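Local coordinates for predicted protein (PDB 4MEA) that hydrolyses epoxides as a secreted alpha/beta hydrolase and is identified as a Cif-type virulence factor, at residues Glu254-Ile265 with Met284-Gln294; Glu109-Lys120 with Ala139-Tyr150. All blocks are in the same frame, centred on the assembly; numbering follows the deposited sequence.

Interaction 1: Glu254-Ile265 with Met284-Gln294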
loop_
_atom_site.group_PDB
_atom_site.type_symbol
_atom_site.label_atom_id
_atom_site.label_comp_id
_atom_site.label_asym_id
_atom_site.label_seq_id
_atom_site.Cartn_x
_atom_site.Cartn_y
_atom_site.Cartn_z
ATOM N N GLU A 254 -7.482 20.840 8.347
ATOM C CA GLU A 254 -8.933 20.945 8.432
ATOM C C GLU A 254 -9.324 22.038 9.429
ATOM O O GLU A 254 -10.293 22.774 9.221
ATOM C CB GLU A 254 -9.541 19.598 8.845
ATOM C CG GLU A 254 -9.490 18.536 7.743
ATOM C CD GLU A 254 -10.447 18.828 6.591
ATOM O OE1 GLU A 254 -11.468 19.512 6.814
ATOM O OE2 GLU A 254 -10.186 18.368 5.460
ATOM N N ALA A 255 -8.563 22.143 10.512
ATOM C CA ALA A 255 -8.822 23.170 11.519
ATOM C C ALA A 255 -8.603 24.567 10.934
ATOM O O ALA A 255 -9.386 25.480 11.176
ATOM C CB ALA A 255 -7.944 22.950 12.757
ATOM N N LEU A 256 -7.537 24.729 10.156
ATOM C CA LEU A 256 -7.280 25.996 9.484
ATOM C C LEU A 256 -8.396 26.325 8.502
ATOM O O LEU A 256 -8.889 27.448 8.473
ATOM C CB LEU A 256 -5.923 25.973 8.764
ATOM C CG LEU A 256 -4.682 25.937 9.673
ATOM C CD1 LEU A 256 -3.443 25.535 8.890
ATOM C CD2 LEU A 256 -4.477 27.281 10.358
ATOM N N LEU A 257 -8.803 25.350 7.697
ATOM C CA LEU A 257 -9.869 25.596 6.727
ATOM C C LEU A 257 -11.175 25.974 7.429
ATOM O O LEU A 257 -11.926 26.814 6.936
ATOM C CB LEU A 257 -10.092 24.379 5.824
ATOM C CG LEU A 257 -8.909 23.901 4.971
ATOM C CD1 LEU A 257 -9.361 22.805 4.017
ATOM C CD2 LEU A 257 -8.301 25.057 4.198
ATOM N N ALA A 258 -11.443 25.347 8.571
ATOM C CA ALA A 258 -12.664 25.625 9.334
ATOM C C ALA A 258 -12.629 26.995 10.030
ATOM O O ALA A 258 -13.667 27.615 10.245
ATOM C CB ALA A 258 -12.927 24.517 10.346
ATOM N N ASN A 259 -11.435 27.459 10.382
ATOM C CA ASN A 259 -11.278 28.792 10.965
ATOM C C ASN A 259 -11.062 29.879 9.917
ATOM O O ASN A 259 -10.381 30.866 10.175
ATOM C CB ASN A 259 -10.124 28.820 11.966
ATOM C CG ASN A 259 -10.549 28.390 13.356
ATOM O OD1 ASN A 259 -11.171 29.158 14.094
ATOM N ND2 ASN A 259 -10.203 27.160 13.727
ATOM N N GLY A 260 -11.634 29.683 8.733
ATOM C CA GLY A 260 -11.531 30.652 7.660
ATOM C C GLY A 260 -10.168 30.775 6.996
ATOM O O GLY A 260 -10.075 31.365 5.920
ATOM N N LYS A 261 -9.126 30.229 7.633
ATOM C CA LYS A 261 -7.750 30.287 7.118
ATOM C C LYS A 261 -7.564 29.596 5.768
ATOM O O LYS A 261 -6.570 28.903 5.541
ATOM C CB LYS A 261 -6.767 29.698 8.130
ATOM C CG LYS A 261 -6.442 30.618 9.294
ATOM C CD LYS A 261 -5.537 31.758 8.845
ATOM C CE LYS A 261 -5.024 32.566 10.033
ATOM N NZ LYS A 261 -6.120 33.323 10.705
ATOM N N LYS A 262 -8.532 29.781 4.881
ATOM C CA LYS A 262 -8.361 29.433 3.482
ATOM C C LYS A 262 -7.401 30.438 2.859
ATOM O O LYS A 262 -6.977 31.396 3.517
ATOM C CB LYS A 262 -9.698 29.480 2.750
ATOM C CG LYS A 262 -10.732 28.517 3.294
ATOM C CD LYS A 262 -12.072 28.713 2.601
ATOM C CE LYS A 262 -13.120 27.760 3.160
ATOM N NZ LYS A 262 -14.466 28.002 2.563
ATOM N N LEU A 263 -7.065 30.219 1.594
ATOM C CA LEU A 263 -6.142 31.095 0.885
ATOM C C LEU A 263 -6.840 32.308 0.270
ATOM O O LEU A 263 -7.730 32.164 -0.572
ATOM C CB LEU A 263 -5.387 30.315 -0.194
ATOM C CG LEU A 263 -4.433 29.248 0.356
ATOM C CD1 LEU A 263 -3.729 28.526 -0.785
ATOM C CD2 LEU A 263 -3.425 29.853 1.354
ATOM N N THR A 264 -6.424 33.498 0.706
ATOM C CA THR A 264 -6.946 34.758 0.180
ATOM C C THR A 264 -5.932 35.432 -0.746
ATOM O O THR A 264 -6.210 36.474 -1.330
ATOM C CB THR A 264 -7.327 35.737 1.318
ATOM O OG1 THR A 264 -6.170 36.030 2.107
ATOM C CG2 THR A 264 -8.392 35.121 2.232
ATOM N N ILE A 265 -4.746 34.844 -0.857
ATOM C CA ILE A 265 -3.753 35.302 -1.819
ATOM C C ILE A 265 -3.918 34.461 -3.077
ATOM O O ILE A 265 -4.510 33.380 -3.025
ATOM C CB ILE A 265 -2.308 35.113 -1.295
ATOM C CG1 ILE A 265 -2.005 33.631 -1.070
ATOM C CG2 ILE A 265 -2.069 35.921 -0.013
ATOM C CD1 ILE A 265 -0.514 33.344 -0.819
ATOM N N MET A 284 -8.112 22.040 -4.205
ATOM C CA MET A 284 -7.906 23.460 -3.907
ATOM C C MET A 284 -9.122 24.313 -4.288
ATOM O O MET A 284 -9.560 25.143 -3.510
ATOM C CB MET A 284 -6.632 23.998 -4.572
ATOM C CG MET A 284 -5.340 23.493 -3.935
ATOM S SD MET A 284 -3.891 24.213 -4.722
ATOM C CE MET A 284 -4.027 25.927 -4.195
ATOM N N ARG A 285 -9.670 24.098 -5.480
ATOM C CA ARG A 285 -10.858 24.831 -5.894
ATOM C C ARG A 285 -12.001 24.650 -4.891
ATOM O O ARG A 285 -12.617 25.628 -4.472
ATOM C CB ARG A 285 -11.304 24.418 -7.304
ATOM C CG ARG A 285 -12.518 25.186 -7.815
ATOM C CD ARG A 285 -12.613 25.121 -9.326
ATOM N NE ARG A 285 -12.520 23.751 -9.819
ATOM C CZ ARG A 285 -11.537 23.294 -10.591
ATOM N NH1 ARG A 285 -10.554 24.105 -10.975
ATOM N NH2 ARG A 285 -11.543 22.028 -10.990
ATOM N N ALA A 286 -12.264 23.406 -4.491
ATOM C CA ALA A 286 -13.410 23.096 -3.627
ATOM C C ALA A 286 -13.247 23.560 -2.184
ATOM O O ALA A 286 -14.228 23.891 -1.527
ATOM C CB ALA A 286 -13.719 21.597 -3.653
ATOM N N ARG A 287 -12.015 23.576 -1.683
ATOM C CA ARG A 287 -11.819 23.690 -0.240
ATOM C C ARG A 287 -10.798 24.708 0.267
ATOM O O ARG A 287 -10.880 25.117 1.426
ATOM C CB ARG A 287 -11.481 22.318 0.339
ATOM C CG ARG A 287 -12.476 21.254 -0.072
ATOM C CD ARG A 287 -12.501 20.141 0.928
ATOM N NE ARG A 287 -12.896 20.614 2.252
ATOM C CZ ARG A 287 -12.373 20.149 3.378
ATOM N NH1 ARG A 287 -11.423 19.223 3.324
ATOM N NH2 ARG A 287 -12.779 20.618 4.552
ATOM N N PHE A 288 -9.844 25.107 -0.572
ATOM C CA PHE A 288 -8.701 25.888 -0.080
ATOM C C PHE A 288 -8.683 27.356 -0.504
ATOM O O PHE A 288 -7.921 28.150 0.049
ATOM C CB PHE A 288 -7.372 25.224 -0.486
ATOM C CG PHE A 288 -7.003 24.032 0.357
ATOM C CD1 PHE A 288 -6.082 24.153 1.385
ATOM C CD2 PHE A 288 -7.581 22.796 0.124
ATOM C CE1 PHE A 288 -5.742 23.063 2.161
ATOM C CE2 PHE A 288 -7.244 21.702 0.900
ATOM C CZ PHE A 288 -6.325 21.837 1.921
ATOM N N VAL A 289 -9.495 27.715 -1.492
ATOM C CA VAL A 289 -9.443 29.068 -2.032
ATOM C C VAL A 289 -10.682 29.880 -1.658
ATOM O O VAL A 289 -11.811 29.443 -1.869
ATOM C CB VAL A 289 -9.233 29.060 -3.565
ATOM C CG1 VAL A 289 -8.018 28.203 -3.928
ATOM C CG2 VAL A 289 -10.465 28.554 -4.277
ATOM N N ALA A 290 -10.462 31.056 -1.082
ATOM C CA ALA A 290 -11.565 31.915 -0.653
ATOM C C ALA A 290 -12.272 32.556 -1.843
ATOM O O ALA A 290 -13.488 32.757 -1.823
ATOM C CB ALA A 290 -11.068 32.987 0.308
ATOM N N ASP A 291 -11.502 32.871 -2.880
ATOM C CA ASP A 291 -12.042 33.512 -4.072
ATOM C C ASP A 291 -11.452 32.902 -5.342
ATOM O O ASP A 291 -10.268 33.075 -5.631
ATOM C CB ASP A 291 -11.788 35.021 -4.022
ATOM C CG ASP A 291 -12.220 35.730 -5.288
ATOM O OD1 ASP A 291 -12.947 35.122 -6.101
ATOM O OD2 ASP A 291 -11.833 36.902 -5.466
ATOM N N PRO A 292 -12.291 32.189 -6.105
ATOM C CA PRO A 292 -11.924 31.447 -7.315
ATOM C C PRO A 292 -11.233 32.336 -8.331
ATOM O O PRO A 292 -10.515 31.843 -9.199
ATOM C CB PRO A 292 -13.278 31.004 -7.872
ATOM C CG PRO A 292 -14.172 30.956 -6.696
ATOM C CD PRO A 292 -13.728 32.071 -5.804
ATOM N N ALA A 293 -11.457 33.639 -8.235
ATOM C CA ALA A 293 -10.861 34.565 -9.187
ATOM C C ALA A 293 -9.352 34.651 -8.994
ATOM O O ALA A 293 -8.625 35.058 -9.898
ATOM C CB ALA A 293 -11.498 35.946 -9.067
ATOM N N GLN A 294 -8.885 34.264 -7.812
ATOM C CA GLN A 294 -7.452 34.299 -7.505
ATOM C C GLN A 294 -6.750 32.968 -7.790
ATOM O O GLN A 294 -5.524 32.870 -7.684
ATOM C CB GLN A 294 -7.237 34.649 -6.035
ATOM C CG GLN A 294 -7.701 36.021 -5.617
ATOM C CD GLN A 294 -7.411 36.274 -4.150
ATOM O OE1 GLN A 294 -7.970 35.611 -3.269
ATOM N NE2 GLN A 294 -6.513 37.221 -3.880
HETATM O O HOH W 1 -8.609 32.821 -2.860
#

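Interaction 2: Glu109-Lys120 with Ala139-Tyr150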
loop_
_atom_site.group_PDB
_atom_site.type_symbol
_atom_site.label_atom_id
_atom_site.label_comp_id
_atom_site.label_asym_id
_atom_site.label_seq_id
_atom_site.Cartn_x
_atom_site.Cartn_y
_atom_site.Cartn_z
ATOM N N GLU A 109 2.029 21.408 10.874
ATOM C CA GLU A 109 2.283 22.528 11.785
ATOM C C GLU A 109 3.743 22.598 12.215
ATOM O O GLU A 109 4.351 23.672 12.204
ATOM C CB GLU A 109 1.385 22.451 13.023
ATOM C CG GLU A 109 -0.086 22.733 12.747
ATOM C CD GLU A 109 -0.381 24.205 12.521
ATOM O OE1 GLU A 109 0.572 25.021 12.503
ATOM O OE2 GLU A 109 -1.575 24.544 12.370
ATOM N N ASN A 110 4.304 21.456 12.604
ATOM C CA ASN A 110 5.693 21.429 13.046
ATOM C C ASN A 110 6.705 21.754 11.940
ATOM O O ASN A 110 7.594 22.575 12.130
ATOM C CB ASN A 110 6.048 20.097 13.711
ATOM C CG ASN A 110 7.228 20.230 14.663
ATOM O OD1 ASN A 110 7.388 21.262 15.311
ATOM N ND2 ASN A 110 8.057 19.195 14.746
ATOM N N THR A 111 6.575 21.104 10.786
ATOM C CA THR A 111 7.483 21.371 9.669
ATOM C C THR A 111 7.306 22.808 9.171
ATOM O O THR A 111 8.268 23.457 8.758
ATOM C CB THR A 111 7.249 20.373 8.501
ATOM O OG1 THR A 111 5.881 20.449 8.079
ATOM C CG2 THR A 111 7.540 18.947 8.954
ATOM N N SER A 112 6.073 23.304 9.202
ATOM C CA SER A 112 5.827 24.700 8.827
ATOM C C SER A 112 6.541 25.665 9.779
ATOM O O SER A 112 7.082 26.702 9.360
ATOM C CB SER A 112 4.327 24.998 8.804
ATOM O OG SER A 112 3.725 24.547 7.599
ATOM N N LYS A 113 6.531 25.331 11.066
ATOM C CA LYS A 113 7.200 26.169 12.060
ATOM C C LYS A 113 8.715 26.180 11.836
ATOM O O LYS A 113 9.357 27.229 11.899
ATOM C CB LYS A 113 6.890 25.705 13.487
ATOM C CG LYS A 113 7.357 26.711 14.552
ATOM C CD LYS A 113 7.192 26.200 15.976
ATOM C CE LYS A 113 8.503 25.627 16.514
ATOM N NZ LYS A 113 8.434 25.256 17.963
ATOM N N ILE A 114 9.283 25.007 11.580
ATOM C CA ILE A 114 10.714 24.900 11.330
ATOM C C ILE A 114 11.105 25.649 10.058
ATOM O O ILE A 114 12.088 26.390 10.036
ATOM C CB ILE A 114 11.160 23.420 11.243
ATOM C CG1 ILE A 114 11.056 22.753 12.623
ATOM C CG2 ILE A 114 12.584 23.319 10.668
ATOM C CD1 ILE A 114 10.900 21.240 12.573
ATOM N N LEU A 115 10.315 25.475 9.002
ATOM C CA LEU A 115 10.599 26.120 7.726
ATOM C C LEU A 115 10.477 27.645 7.760
ATOM O O LEU A 115 11.351 28.343 7.260
ATOM C CB LEU A 115 9.699 25.547 6.627
ATOM C CG LEU A 115 10.134 24.177 6.101
ATOM C CD1 LEU A 115 9.024 23.530 5.266
ATOM C CD2 LEU A 115 11.431 24.300 5.301
ATOM N N ILE A 116 9.398 28.164 8.337
ATOM C CA ILE A 116 9.164 29.610 8.304
ATOM C C ILE A 116 10.301 30.378 8.987
ATOM O O ILE A 116 10.718 31.434 8.516
ATOM C CB ILE A 116 7.788 29.995 8.909
ATOM C CG1 ILE A 116 7.464 31.467 8.622
ATOM C CG2 ILE A 116 7.744 29.705 10.410
ATOM C CD1 ILE A 116 7.465 31.816 7.151
ATOM N N GLY A 117 10.823 29.821 10.075
ATOM C CA GLY A 117 11.915 30.448 10.793
ATOM C C GLY A 117 13.142 30.629 9.920
ATOM O O GLY A 117 13.790 31.676 9.951
ATOM N N ALA A 118 13.462 29.605 9.136
ATOM C CA ALA A 118 14.647 29.641 8.285
ATOM C C ALA A 118 14.411 30.567 7.108
ATOM O O ALA A 118 15.277 31.363 6.744
ATOM C CB ALA A 118 14.993 28.231 7.796
ATOM N N ILE A 119 13.224 30.462 6.520
ATOM C CA ILE A 119 12.860 31.291 5.381
ATOM C C ILE A 119 12.961 32.782 5.717
ATOM O O ILE A 119 13.478 33.571 4.924
ATOM C CB ILE A 119 11.452 30.942 4.866
ATOM C CG1 ILE A 119 11.469 29.552 4.217
ATOM C CG2 ILE A 119 10.977 31.978 3.874
ATOM C CD1 ILE A 119 10.086 28.990 3.926
ATOM N N LYS A 120 12.492 33.163 6.902
ATOM C CA LYS A 120 12.533 34.563 7.290
ATOM C C LYS A 120 13.984 35.048 7.302
ATOM O O LYS A 120 14.272 36.181 6.915
ATOM C CB LYS A 120 11.861 34.774 8.652
ATOM C CG LYS A 120 10.324 34.687 8.618
ATOM C CD LYS A 120 9.714 35.888 7.904
ATOM C CE LYS A 120 8.194 35.938 8.050
ATOM N NZ LYS A 120 7.762 35.893 9.475
ATOM N N ALA A 139 4.097 19.519 4.129
ATOM C CA ALA A 139 4.892 20.279 5.087
ATOM C C ALA A 139 4.439 21.732 5.253
ATOM O O ALA A 139 4.715 22.361 6.280
ATOM C CB ALA A 139 6.368 20.243 4.681
ATOM N N SER A 140 3.737 22.259 4.256
ATOM C CA SER A 140 3.696 23.709 4.062
ATOM C C SER A 140 2.363 24.421 4.243
ATOM O O SER A 140 2.347 25.648 4.290
ATOM C CB SER A 140 4.229 24.069 2.664
ATOM O OG SER A 140 5.547 23.583 2.468
ATOM N N TYR A 141 1.242 23.711 4.324
ATOM C CA TYR A 141 -0.006 24.480 4.295
ATOM C C TYR A 141 -0.169 25.493 5.441
ATOM O O TYR A 141 -0.555 26.640 5.192
ATOM C CB TYR A 141 -1.286 23.645 4.101
ATOM C CG TYR A 141 -2.449 24.590 3.871
ATOM C CD1 TYR A 141 -2.593 25.264 2.662
ATOM C CD2 TYR A 141 -3.354 24.875 4.892
ATOM C CE1 TYR A 141 -3.646 26.173 2.459
ATOM C CE2 TYR A 141 -4.394 25.775 4.709
ATOM C CZ TYR A 141 -4.536 26.423 3.497
ATOM O OH TYR A 141 -5.572 27.323 3.329
ATOM N N PRO A 142 0.107 25.082 6.694
ATOM C CA PRO A 142 0.019 26.054 7.791
ATOM C C PRO A 142 0.989 27.215 7.604
ATOM O O PRO A 142 0.631 28.340 7.934
ATOM C CB PRO A 142 0.389 25.228 9.026
ATOM C CG PRO A 142 -0.040 23.827 8.649
ATOM C CD PRO A 142 0.310 23.710 7.196
ATOM N N LEU A 143 2.181 26.953 7.075
ATOM C CA LEU A 143 3.124 28.032 6.774
ATOM C C LEU A 143 2.485 29.071 5.854
ATOM O O LEU A 143 2.489 30.276 6.145
ATOM C CB LEU A 143 4.408 27.475 6.139
ATOM C CG LEU A 143 5.542 28.469 5.845
ATOM C CD1 LEU A 143 6.896 27.778 5.889
ATOM C CD2 LEU A 143 5.346 29.171 4.509
ATOM N N VAL A 144 1.925 28.606 4.742
ATOM C CA VAL A 144 1.303 29.501 3.771
ATOM C C VAL A 144 0.051 30.196 4.312
ATOM O O VAL A 144 -0.091 31.415 4.191
ATOM C CB VAL A 144 0.962 28.752 2.462
ATOM C CG1 VAL A 144 0.137 29.643 1.533
ATOM C CG2 VAL A 144 2.250 28.286 1.779
ATOM N N ALA A 145 -0.853 29.419 4.900
ATOM C CA ALA A 145 -2.103 29.955 5.436
ATOM C C ALA A 145 -1.882 30.972 6.565
ATOM O O ALA A 145 -2.601 31.961 6.657
ATOM C CB ALA A 145 -3.007 28.827 5.914
ATOM N N ASN A 146 -0.895 30.728 7.424
ATOM C CA ASN A 146 -0.649 31.621 8.552
ATOM C C ASN A 146 0.220 32.829 8.219
ATOM O O ASN A 146 0.394 33.719 9.053
ATOM C CB ASN A 146 -0.027 30.851 9.721
ATOM C CG ASN A 146 -1.028 29.968 10.425
ATOM O OD1 ASN A 146 -2.211 30.295 10.490
ATOM N ND2 ASN A 146 -0.566 28.835 10.945
ATOM N N ASN A 147 0.779 32.854 7.012
ATOM C CA ASN A 147 1.703 33.922 6.629
ATOM C C ASN A 147 1.333 34.589 5.316
ATOM O O ASN A 147 2.200 34.997 4.539
ATOM C CB ASN A 147 3.143 33.408 6.581
ATOM C CG ASN A 147 3.651 32.980 7.943
ATOM O OD1 ASN A 147 4.080 33.814 8.740
ATOM N ND2 ASN A 147 3.600 31.675 8.224
ATOM N N GLN A 148 0.036 34.709 5.067
ATOM C CA GLN A 148 -0.418 35.354 3.848
ATOM C C GLN A 148 -0.109 36.845 3.904
ATOM O O GLN A 148 -0.408 37.516 4.894
ATOM C CB GLN A 148 -1.904 35.088 3.632
ATOM C CG GLN A 148 -2.172 33.617 3.417
ATOM C CD GLN A 148 -3.619 33.321 3.170
ATOM O OE1 GLN A 148 -4.134 33.557 2.077
ATOM N NE2 GLN A 148 -4.295 32.798 4.186
ATOM N N GLY A 149 0.486 37.356 2.833
ATOM C CA GLY A 149 1.022 38.705 2.836
ATOM C C GLY A 149 2.536 38.636 2.758
ATOM O O GLY A 149 3.129 39.110 1.794
ATOM N N TYR A 150 3.169 38.043 3.770
ATOM C CA TYR A 150 4.580 37.706 3.641
ATOM C C TYR A 150 4.727 36.773 2.439
ATOM O O TYR A 150 5.596 36.969 1.589
ATOM C CB TYR A 150 5.129 37.056 4.904
ATOM C CG TYR A 150 6.578 36.635 4.768
ATOM C CD1 TYR A 150 7.612 37.549 4.959
ATOM C CD2 TYR A 150 6.913 35.331 4.432
ATOM C CE1 TYR A 150 8.938 37.169 4.824
ATOM C CE2 TYR A 150 8.235 34.939 4.290
ATOM C CZ TYR A 150 9.242 35.857 4.491
ATOM O OH TYR A 150 10.555 35.461 4.347
#

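Interaction 1: Glu254-Ile265 with Met284-Gln294
The Arg287 guanidinium meets the Glu254 carboxylate end-on and almost coplanar, the two planes 16° apart, while Leu257 CD1 lies over the centre of one guanidinium face. In this salt bridge Arg287 NH1 reaches Glu254 OE2 at 2.6 Å on its syn lone pair, and Arg287 NH2 reaches Glu254 OE1 at 2.8 Å; both hydrogen bonds are nearly straight (172°). A bend at chi3 (61°) turns the end of the arginine chain to the glutamate. Leu257 also covers one face of the Phe288 ring, its CD1 4.0 Å from the ring centroid in a CH-pi contact and CD2 near Phe288 CD1; Tyr141 packs edge-to-face with this ring.

A single beta bridge between Leu263 and Val289 joins the chain running from helix 246-258 to strand 267-272 with that running from helix 279-288 to edge strand 295-300. Leu263 N donates to Phe288 O at 2.7 Å, and Ala290 N to Leu263 O at 3.0 Å. Gln294 NE2 makes a bent bond to Thr264 O at 2.7 Å from above the carbonyl plane; Gln294 OE1 sits 2.8 Å from Thr264 O without bonding. A water accepts from Asp291 N near Leu263 O and Gln294 OE1.

Arg287 NH1 also forms a salt bridge with Asp163, and Glu254 OE2 accepts from Arg164 N. Two carboxylates probably offset the charges of Arg287 and nearby Arg164, while paired bonds fix both groups' rotation.

Interaction 2: Glu109-Lys120 with Ala139-Tyr150
Leu143 is the apolar knob of this helix crossing, set into a hole formed by Ser112, Leu115, Ile116 and Ile119. Its CG stands anti to the backbone N (chi1 -176°), which carries CD1 to 3.7 Å from Leu115 CB. Ile119 reaches toward it tip to tip, CD1 to CD1, at 3.9 Å. Next to this centre, Ile116 lays CG1 and CD1 against the Asn147 amide, whose ND2 is tied back to Leu143 O in the amide plane.

The second knob is polar: Ser112 sits among Ala139, Ser140, Pro142 and Leu143. Its OG donates to Ala139 O at 2.7 Å and accepts from Leu143 N at 2.9 Å in a bent bond (N-H...O 139°). Leu143 N lacks a bond to the preceding helical turn at the kink, so the serine hydroxyl supplies the missing acceptor.

Farther out, Lys120 runs over one face of the Tyr150 ring, with CE 3.5 Å from the centroid; NZ stands farther above the same face, at 4.9 Å, in a cation-pi contact. Ile119 CG2 meets the ring edge, and Tyr150 OH bonds to Gly124 O. At the other end, the Glu109 carboxylate rests on Pro142, OE1 lying 3.5 Å from CB.

The axes of the two helical segments approach to 6.8 Å and cross at -61°. Helix 136-146, probably the one after the nucleophile elbow, is held here against helix 108-123. Tyr130 of strand 128-133 touches both Ile119 and Leu143, Ile151 of strand 151-157 also packs on Leu143, and helix 246-258 meets Pro142 through Asn253 and Leu256.

Interaction 2 comes first along the chain and closes before interaction 1 opens; their centres lie about 16 Å apart on the same side of the chain's centre. Helix 136-146 connects them: one flank meets helix 108-123, while Tyr141 and Val144 reach the 254-265 segment. Tyr141 OH probably bonds to Lys261 O, and Gln148 OE1 to Thr264 N. Helices 108-123, 136-146, 246-258 and 279-288 accompany the parallel strands 128-133, 151-157, 267-272 and 295-300, neighbours in that order across the mixed sheet. Together the contacts join successive strand-and-helix units of the alpha/beta hydrolase fold, extending packing from helix 108-123 toward the edge strand 295-300.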